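Local coordinates for lysyl oxidase (PDB 1W7C), which probably oxidises primary amines, protein-bound ones included, to aldehydes with the help of a copper ion and a topaquinone cofactor, at residues 197-202 / 263-268; 202-207 / 659-664. All coordinates share one frame; numbering follows the deposited sequence.

Leaving strand 187-195, the chain runs through 197-202 and, by way of the shared Glu202, directly into 202-207. Contact 1 then closes a loop of 60 residues when 263-268 returns beside 197-202, after three further strands of the antiparallel sheet to which 187-195 belongs and helix 238-246. Contact 2 closes a far longer one, of 451 residues, ending at 659-664, beyond strand 642-654 of the enzyme domain. Because the segments alternate along the chain, the two closures cross rather than nest. They also touch: Val265 O lies 3.4 Å from Pro662 CG. Together they tie the five-stranded sheet containing 187-195, the loop after helix 238-246 and the copper-containing domain into one junction beside the second subunit.

Contact 1 (197-202 / 263-268); sequences TENDAE and WTVIQR
Thr264 OG1 is gripped from three directions. Asn199 ND2 donates to Thr264 OG1 at 3.2 Å, nearly straight (165°) and with the oxygen lying in the amide plane; a water also donates to Thr264 OG1, at 2.8 Å; and its own partner beyond the segments is the carbonyl of Leu261. That same water gives a second bond to Asn199 OD1 at 2.7 Å, so amide, water and hydroxyl form a closed ring. A second water accepts from Asn199 ND2 and from the backbone N of Ile266, 3.0 Å from each. The rotation of the amide is thus fixed from both ends, OD1 by one water, ND2 by the other together with Thr264 OG1. With CG between the backbone N and the carbonyl carbon (chi1 60°), the Asn199 side chain reaches across Thr264 at about a right angle. With an alanine here, both waters would probably lose their amide partner and Thr264 OG1 the N-H it receives from 197-202. Beneath the polar ring lies an apolar touch, Ala201 CB against Thr264 CB at 3.7 Å, while Thr264 CG2 rests over the centre of the Trp263 ring. Ala201 N in turn donates to Thr197 OG1 at 3.0 Å. Tyr418 and Arg687 of the second subunit bond to the carbonyl oxygens of Asn199 and Ile266. The contact pins two loops of the DUF1965 region beside its five-stranded antiparallel sheet: the connection between strands 187-195 and 206-207, and the one from helix 238-246 toward strand 284-286.

Contact 2 (202-207 / 659-664); sequences ENLVPT and NDLPNT
Leu204 and Leu661 meet through their methyl groups, CD2 of one 3.8 Å from CD2 of the other, the two side chains pointing opposite ways and offset where their ends meet. The other branch of Leu204 also takes part: its CD1 lies 4.1 Å from Leu661 CD2 and 3.8 Å from Pro662 O. In Leu204, CG stands anti to the carbonyl carbon (chi1 -59°), which brings it closer to 659-664, and chi2 (-174°) then sets the two methyls against Leu661 and Pro662 O. Behind this first shell, Pro662 O accepts a nearly straight bond (175°) from Asn663 ND2 at 2.9 Å, the donor well above the carbonyl plane. A cis peptide bond links Leu661 to Pro662 and bends the chain there. At the base of the turn, Thr664 OG1 donates to Asp660 OD1 at 2.8 Å on the anti lone pair. Asp660 OD1 is also bonded to NE2 of His654, a copper ligand, so this second-shell carboxylate ties the turn to the metal site. Opposite, Val205 N bonds to Glu202 O at 3.0 Å, closing the 3-10 turn that presents Leu204. The contact thus packs the DUF1965 segment 202-207 against the loop after strand 642-654 of the enzyme domain, with the Leu204 side chain about 11 Å from the copper ion. All three touching residues are buried. With no polar bond among the touching atoms, the fit rests on the shapes of the two leucines and the Pro662 carbonyl, whose oxygen already accepts a bond, off its lone pairs, from Asn663 of its own segment.

Contact 1 (197-202 / 263-268)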
ATOM      1  N   THR A 197      -4.644  29.703  20.830  1.00 22.70           N
ATOM      2  CA  THR A 197      -5.270  28.578  21.518  1.00 23.37           C
ATOM      3  C   THR A 197      -4.326  28.036  22.556  1.00 23.92           C
ATOM      4  O   THR A 197      -3.127  28.322  22.532  1.00 26.58           O
ATOM      5  CB  THR A 197      -5.623  27.436  20.560  1.00 21.86           C
ATOM      6  OG1 THR A 197      -4.421  26.761  20.157  1.00 23.31           O
ATOM      7  CG2 THR A 197      -6.300  27.937  19.302  1.00 24.10           C
ATOM      8  N   GLU A 198      -4.866  27.223  23.455  1.00 24.83           N
ATOM      9  CA  GLU A 198      -4.064  26.576  24.472  1.00 29.01           C
ATOM     10  C   GLU A 198      -3.500  25.215  24.034  1.00 23.42           C
ATOM     11  O   GLU A 198      -2.692  24.627  24.755  1.00 27.55           O
ATOM     12  CB  GLU A 198      -4.873  26.400  25.757  1.00 39.04           C
ATOM     13  CG  GLU A 198      -5.805  25.191  25.797  1.00 72.67           C
ATOM     14  CD  GLU A 198      -6.502  25.003  27.143  1.00 75.74           C
ATOM     15  OE1 GLU A 198      -7.663  24.526  27.147  1.00 61.20           O
ATOM     16  OE2 GLU A 198      -5.895  25.306  28.200  1.00 75.09           O
ATOM     17  N   ASN A 199      -3.874  24.760  22.841  1.00 21.89           N
ATOM     18  CA  ASN A 199      -3.602  23.366  22.432  1.00 21.64           C
ATOM     19  C   ASN A 199      -2.959  23.254  21.056  1.00 20.03           C
ATOM     20  O   ASN A 199      -3.095  22.252  20.373  1.00 20.78           O
ATOM     21  CB  ASN A 199      -4.884  22.516  22.497  1.00 20.68           C
ATOM     22  CG  ASN A 199      -5.983  23.036  21.577  1.00 19.80           C
ATOM     23  OD1 ASN A 199      -6.123  24.242  21.373  1.00 22.12           O
ATOM     24  ND2 ASN A 199      -6.736  22.126  20.982  1.00 21.06           N
ATOM     25  N   ASP A 200      -2.254  24.293  20.662  1.00 20.73           N
ATOM     26  CA  ASP A 200      -1.474  24.290  19.415  1.00 22.16           C
ATOM     27  C   ASP A 200      -2.355  24.134  18.180  1.00 19.49           C
ATOM     28  O   ASP A 200      -1.884  23.649  17.164  1.00 20.09           O
ATOM     29  CB  ASP A 200      -0.411  23.158  19.455  0.70 28.93           C
ATOM     30  CG  ASP A 200       0.697  23.355  18.436  0.70 22.47           C
ATOM     31  OD1 ASP A 200       1.193  24.501  18.382  0.70 25.17           O
ATOM     32  OD2 ASP A 200       1.121  22.449  17.646  0.70 28.31           O
ATOM     33  N   ALA A 201      -3.605  24.597  18.256  1.00 17.67           N
ATOM     34  CA  ALA A 201      -4.577  24.474  17.163  1.00 18.11           C
ATOM     35  C   ALA A 201      -4.816  25.770  16.384  1.00 17.44           C
ATOM     36  O   ALA A 201      -5.833  25.925  15.744  1.00 18.20           O
ATOM     37  CB  ALA A 201      -5.900  23.923  17.696  1.00 20.25           C
ATOM     38  N   GLU A 202      -3.854  26.692  16.445  1.00 18.01           N
ATOM     39  CA  GLU A 202      -3.944  28.003  15.774  1.00 18.56           C
ATOM     40  C   GLU A 202      -4.253  27.831  14.294  1.00 17.58           C
ATOM     41  O   GLU A 202      -4.948  28.655  13.700  1.00 18.07           O
ATOM     42  CB  GLU A 202      -2.649  28.788  15.953  1.00 19.78           C
ATOM     43  CG  GLU A 202      -2.458  29.359  17.360  1.00 21.18           C
ATOM     44  CD  GLU A 202      -2.064  28.340  18.435  1.00 25.72           C
ATOM     45  OE1 GLU A 202      -1.497  27.254  18.123  1.00 27.30           O
ATOM     46  OE2 GLU A 202      -2.273  28.658  19.607  1.00 35.40           O
ATOM     47  N   TRP A 263     -13.960  21.345  19.242  1.00 20.75           N
ATOM     48  CA  TRP A 263     -13.745  20.653  17.966  1.00 18.28           C
ATOM     49  C   TRP A 263     -12.270  20.641  17.529  1.00 18.43           C
ATOM     50  O   TRP A 263     -11.902  19.927  16.586  1.00 18.46           O
ATOM     51  CB  TRP A 263     -14.646  21.250  16.894  1.00 18.51           C
ATOM     52  CG  TRP A 263     -14.402  22.696  16.620  1.00 18.78           C
ATOM     53  CD1 TRP A 263     -14.924  23.760  17.288  1.00 22.34           C
ATOM     54  CD2 TRP A 263     -13.548  23.251  15.600  1.00 17.62           C
ATOM     55  NE1 TRP A 263     -14.452  24.936  16.760  1.00 20.13           N
ATOM     56  CE2 TRP A 263     -13.611  24.651  15.718  1.00 19.23           C
ATOM     57  CE3 TRP A 263     -12.732  22.705  14.607  1.00 18.69           C
ATOM     58  CZ2 TRP A 263     -12.908  25.508  14.884  1.00 18.57           C
ATOM     59  CZ3 TRP A 263     -12.051  23.556  13.760  1.00 19.24           C
ATOM     60  CH2 TRP A 263     -12.138  24.945  13.903  1.00 20.50           C
ATOM     61  N   THR A 264     -11.433  21.473  18.154  1.00 17.58           N
ATOM     62  CA  THR A 264     -10.001  21.479  17.853  1.00 17.44           C
ATOM     63  C   THR A 264      -9.195  20.516  18.731  1.00 16.49           C
ATOM     64  O   THR A 264      -7.987  20.393  18.528  1.00 18.64           O
ATOM     65  CB  THR A 264      -9.390  22.887  18.005  1.00 18.49           C
ATOM     66  OG1 THR A 264      -9.320  23.236  19.390  1.00 19.58           O
ATOM     67  CG2 THR A 264     -10.206  23.986  17.257  1.00 19.45           C
ATOM     68  N   VAL A 265      -9.819  19.890  19.736  1.00 18.18           N
ATOM     69  CA  VAL A 265      -9.109  19.093  20.734  1.00 17.58           C
ATOM     70  C   VAL A 265      -8.909  17.640  20.317  1.00 18.76           C
ATOM     71  O   VAL A 265      -9.854  16.934  19.960  1.00 18.49           O
ATOM     72  CB  VAL A 265      -9.858  19.161  22.098  1.00 18.38           C
ATOM     73  CG1 VAL A 265      -9.176  18.295  23.122  1.00 20.38           C
ATOM     74  CG2 VAL A 265      -9.956  20.612  22.571  1.00 21.88           C
ATOM     75  N   ILE A 266      -7.662  17.187  20.391  1.00 18.62           N
ATOM     76  CA  ILE A 266      -7.313  15.848  19.926  1.00 19.96           C
ATOM     77  C   ILE A 266      -7.681  14.746  20.910  1.00 20.39           C
ATOM     78  O   ILE A 266      -8.228  13.733  20.536  1.00 18.88           O
ATOM     79  CB  ILE A 266      -5.805  15.761  19.607  1.00 19.49           C
ATOM     80  CG1 ILE A 266      -5.387  16.715  18.507  1.00 18.09           C
ATOM     81  CG2 ILE A 266      -5.414  14.309  19.229  1.00 21.11           C
ATOM     82  CD1 ILE A 266      -3.907  16.943  18.522  1.00 22.87           C
ATOM     83  N   GLN A 267      -7.316  14.910  22.158  1.00 19.50           N
ATOM     84  CA  GLN A 267      -7.371  13.798  23.092  1.00 21.70           C
ATOM     85  C   GLN A 267      -8.797  13.495  23.532  1.00 20.27           C
ATOM     86  O   GLN A 267      -9.696  14.328  23.381  1.00 22.27           O
ATOM     87  CB  GLN A 267      -6.481  14.108  24.265  1.00 20.06           C
ATOM     88  CG  GLN A 267      -7.023  15.140  25.250  1.00 24.62           C
ATOM     89  CD  GLN A 267      -6.626  16.559  24.901  1.00 25.15           C
ATOM     90  OE1 GLN A 267      -6.119  16.825  23.800  1.00 22.35           O
ATOM     91  NE2 GLN A 267      -6.854  17.489  25.846  1.00 24.82           N
ATOM     92  N   ARG A 268      -8.979  12.297  24.059  1.00 22.90           N
ATOM     93  CA  ARG A 268     -10.279  11.783  24.416  1.00 20.30           C
ATOM     94  C   ARG A 268     -10.985  12.703  25.402  1.00 24.39           C
ATOM     95  O   ARG A 268     -10.360  13.199  26.336  1.00 34.75           O
ATOM     96  CB  ARG A 268     -10.098  10.420  25.069  1.00 29.35           C
ATOM     97  CG  ARG A 268     -11.359   9.738  25.391  1.00 20.88           C
ATOM     98  CD  ARG A 268     -11.225   8.338  25.888  1.00 24.77           C
ATOM     99  NE  ARG A 268     -12.407   7.579  25.554  1.00 45.47           N
ATOM    100  CZ  ARG A 268     -13.553   7.583  26.231  1.00 33.43           C
ATOM    101  NH1 ARG A 268     -13.701   8.244  27.377  1.00 35.11           N
ATOM    102  NH2 ARG A 268     -14.550   6.908  25.732  1.00 35.42           N
TER
HETATM  103  O   HOH W   1      -5.606  19.295  20.979  1.00 19.57           O
HETATM  104  O   HOH W   2      -8.590  25.348  21.002  1.00 42.21           O

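Contact 2 (202-207 / 659-664)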
ATOM      1  N   GLU A 202      -3.854  26.692  16.445  1.00 18.01           N
ATOM      2  CA  GLU A 202      -3.944  28.003  15.774  1.00 18.56           C
ATOM      3  C   GLU A 202      -4.253  27.831  14.294  1.00 17.58           C
ATOM      4  O   GLU A 202      -4.948  28.655  13.700  1.00 18.07           O
ATOM      5  CB  GLU A 202      -2.649  28.788  15.953  1.00 19.78           C
ATOM      6  CG  GLU A 202      -2.458  29.359  17.360  1.00 21.18           C
ATOM      7  CD  GLU A 202      -2.064  28.340  18.435  1.00 25.72           C
ATOM      8  OE1 GLU A 202      -1.497  27.254  18.123  1.00 27.30           O
ATOM      9  OE2 GLU A 202      -2.273  28.658  19.607  1.00 35.40           O
ATOM     10  N   ASN A 203      -3.759  26.752  13.696  1.00 18.51           N
ATOM     11  CA  ASN A 203      -3.982  26.537  12.263  1.00 18.22           C
ATOM     12  C   ASN A 203      -5.439  26.269  11.901  1.00 18.19           C
ATOM     13  O   ASN A 203      -5.793  26.391  10.734  1.00 19.47           O
ATOM     14  CB  ASN A 203      -3.133  25.363  11.740  0.70 21.24           C
ATOM     15  CG  ASN A 203      -1.772  25.778  11.211  0.70 23.06           C
ATOM     16  OD1 ASN A 203      -1.064  24.964  10.626  0.70 28.38           O
ATOM     17  ND2 ASN A 203      -1.383  27.018  11.443  0.70 20.69           N
ATOM     18  N   LEU A 204      -6.267  25.912  12.887  1.00 17.53           N
ATOM     19  CA  LEU A 204      -7.692  25.700  12.664  1.00 17.38           C
ATOM     20  C   LEU A 204      -8.526  26.958  12.870  1.00 17.50           C
ATOM     21  O   LEU A 204      -9.726  26.942  12.612  1.00 18.67           O
ATOM     22  CB  LEU A 204      -8.208  24.580  13.583  1.00 17.53           C
ATOM     23  CG  LEU A 204      -7.544  23.202  13.422  1.00 17.19           C
ATOM     24  CD1 LEU A 204      -8.232  22.150  14.270  1.00 18.40           C
ATOM     25  CD2 LEU A 204      -7.500  22.746  11.966  1.00 18.49           C
ATOM     26  N   VAL A 205      -7.880  28.052  13.286  1.00 17.27           N
ATOM     27  CA  VAL A 205      -8.566  29.323  13.503  1.00 18.55           C
ATOM     28  C   VAL A 205      -7.868  30.504  12.823  1.00 18.36           C
ATOM     29  O   VAL A 205      -7.533  31.515  13.460  1.00 19.50           O
ATOM     30  CB  VAL A 205      -8.776  29.557  15.021  1.00 19.38           C
ATOM     31  CG1 VAL A 205      -9.908  28.682  15.533  1.00 22.09           C
ATOM     32  CG2 VAL A 205      -7.509  29.258  15.804  1.00 19.99           C
ATOM     33  N   PRO A 206      -7.683  30.390  11.504  1.00 17.85           N
ATOM     34  CA  PRO A 206      -7.218  31.520  10.700  1.00 18.20           C
ATOM     35  C   PRO A 206      -8.315  32.565  10.580  1.00 18.78           C
ATOM     36  O   PRO A 206      -9.492  32.235  10.368  1.00 18.83           O
ATOM     37  CB  PRO A 206      -6.942  30.888   9.334  1.00 18.67           C
ATOM     38  CG  PRO A 206      -7.953  29.760   9.224  1.00 18.21           C
ATOM     39  CD  PRO A 206      -8.036  29.239  10.650  1.00 16.74           C
ATOM     40  N   THR A 207      -7.936  33.835  10.703  1.00 19.44           N
ATOM     41  CA  THR A 207      -8.920  34.935  10.781  1.00 21.06           C
ATOM     42  C   THR A 207      -9.382  35.530   9.464  1.00 20.43           C
ATOM     43  O   THR A 207     -10.366  36.262   9.444  1.00 22.05           O
ATOM     44  CB  THR A 207      -8.351  36.087  11.603  1.00 21.83           C
ATOM     45  OG1 THR A 207      -7.187  36.625  10.959  1.00 21.41           O
ATOM     46  CG2 THR A 207      -7.907  35.614  12.988  1.00 23.76           C
ATOM     47  N   ASN A 659     -12.679  14.179   8.058  1.00 15.67           N
ATOM     48  CA  ASN A 659     -11.799  13.145   8.615  1.00 14.61           C
ATOM     49  C   ASN A 659     -10.414  13.652   8.934  1.00 14.06           C
ATOM     50  O   ASN A 659      -9.569  12.859   9.336  1.00 15.74           O
ATOM     51  CB  ASN A 659     -11.753  11.891   7.704  1.00 14.35           C
ATOM     52  CG  ASN A 659     -12.056  10.629   8.471  1.00 14.21           C
ATOM     53  OD1 ASN A 659     -13.020  10.601   9.271  1.00 15.99           O
ATOM     54  ND2 ASN A 659     -11.250   9.587   8.291  1.00 15.61           N
ATOM     55  N   ASP A 660     -10.202  14.973   8.781  1.00 14.81           N
ATOM     56  CA  ASP A 660      -8.988  15.671   9.169  1.00 14.62           C
ATOM     57  C   ASP A 660      -9.168  16.608  10.385  1.00 13.80           C
ATOM     58  O   ASP A 660      -8.243  17.322  10.727  1.00 16.62           O
ATOM     59  CB  ASP A 660      -8.450  16.446   7.979  1.00 16.13           C
ATOM     60  CG  ASP A 660      -8.058  15.559   6.846  1.00 14.53           C
ATOM     61  OD1 ASP A 660      -6.904  15.047   6.890  1.00 16.02           O
ATOM     62  OD2 ASP A 660      -8.849  15.313   5.925  1.00 16.49           O
ATOM     63  N   LEU A 661     -10.350  16.601  10.998  1.00 15.07           N
ATOM     64  CA  LEU A 661     -10.614  17.401  12.198  1.00 15.78           C
ATOM     65  C   LEU A 661     -10.930  16.510  13.377  1.00 15.51           C
ATOM     66  O   LEU A 661     -11.810  15.668  13.254  1.00 17.09           O
ATOM     67  CB  LEU A 661     -11.773  18.380  11.987  1.00 17.06           C
ATOM     68  CG  LEU A 661     -11.558  19.494  10.962  1.00 17.26           C
ATOM     69  CD1 LEU A 661     -12.866  20.283  10.818  1.00 20.01           C
ATOM     70  CD2 LEU A 661     -10.369  20.356  11.323  1.00 19.00           C
ATOM     71  N   PRO A 662     -10.267  16.668  14.518  1.00 15.80           N
ATOM     72  CA  PRO A 662      -9.268  17.708  14.794  1.00 15.54           C
ATOM     73  C   PRO A 662      -7.902  17.523  14.151  1.00 16.36           C
ATOM     74  O   PRO A 662      -7.173  18.504  14.037  1.00 16.54           O
ATOM     75  CB  PRO A 662      -9.156  17.684  16.319  1.00 17.35           C
ATOM     76  CG  PRO A 662      -9.448  16.249  16.674  1.00 16.85           C
ATOM     77  CD  PRO A 662     -10.543  15.843  15.694  1.00 16.36           C
ATOM     78  N   ASN A 663      -7.582  16.307  13.719  1.00 15.40           N
ATOM     79  CA  ASN A 663      -6.274  16.007  13.119  1.00 14.33           C
ATOM     80  C   ASN A 663      -6.432  15.070  11.931  1.00 15.00           C
ATOM     81  O   ASN A 663      -7.369  14.274  11.854  1.00 15.75           O
ATOM     82  CB  ASN A 663      -5.348  15.274  14.101  1.00 15.26           C
ATOM     83  CG  ASN A 663      -4.355  16.159  14.868  1.00 17.07           C
ATOM     84  OD1 ASN A 663      -3.338  15.633  15.316  1.00 19.51           O
ATOM     85  ND2 ASN A 663      -4.630  17.448  15.034  1.00 16.52           N
ATOM     86  N   THR A 664      -5.473  15.157  11.014  1.00 15.67           N
ATOM     87  CA  THR A 664      -5.273  14.171   9.975  1.00 15.02           C
ATOM     88  C   THR A 664      -4.827  12.850  10.597  1.00 16.29           C
ATOM     89  O   THR A 664      -4.177  12.822  11.620  1.00 18.06           O
ATOM     90  CB  THR A 664      -4.196  14.719   9.023  1.00 16.02           C
ATOM     91  OG1 THR A 664      -4.711  15.893   8.380  1.00 17.32           O
ATOM     92  CG2 THR A 664      -3.839  13.745   7.929  1.00 16.15           C
TER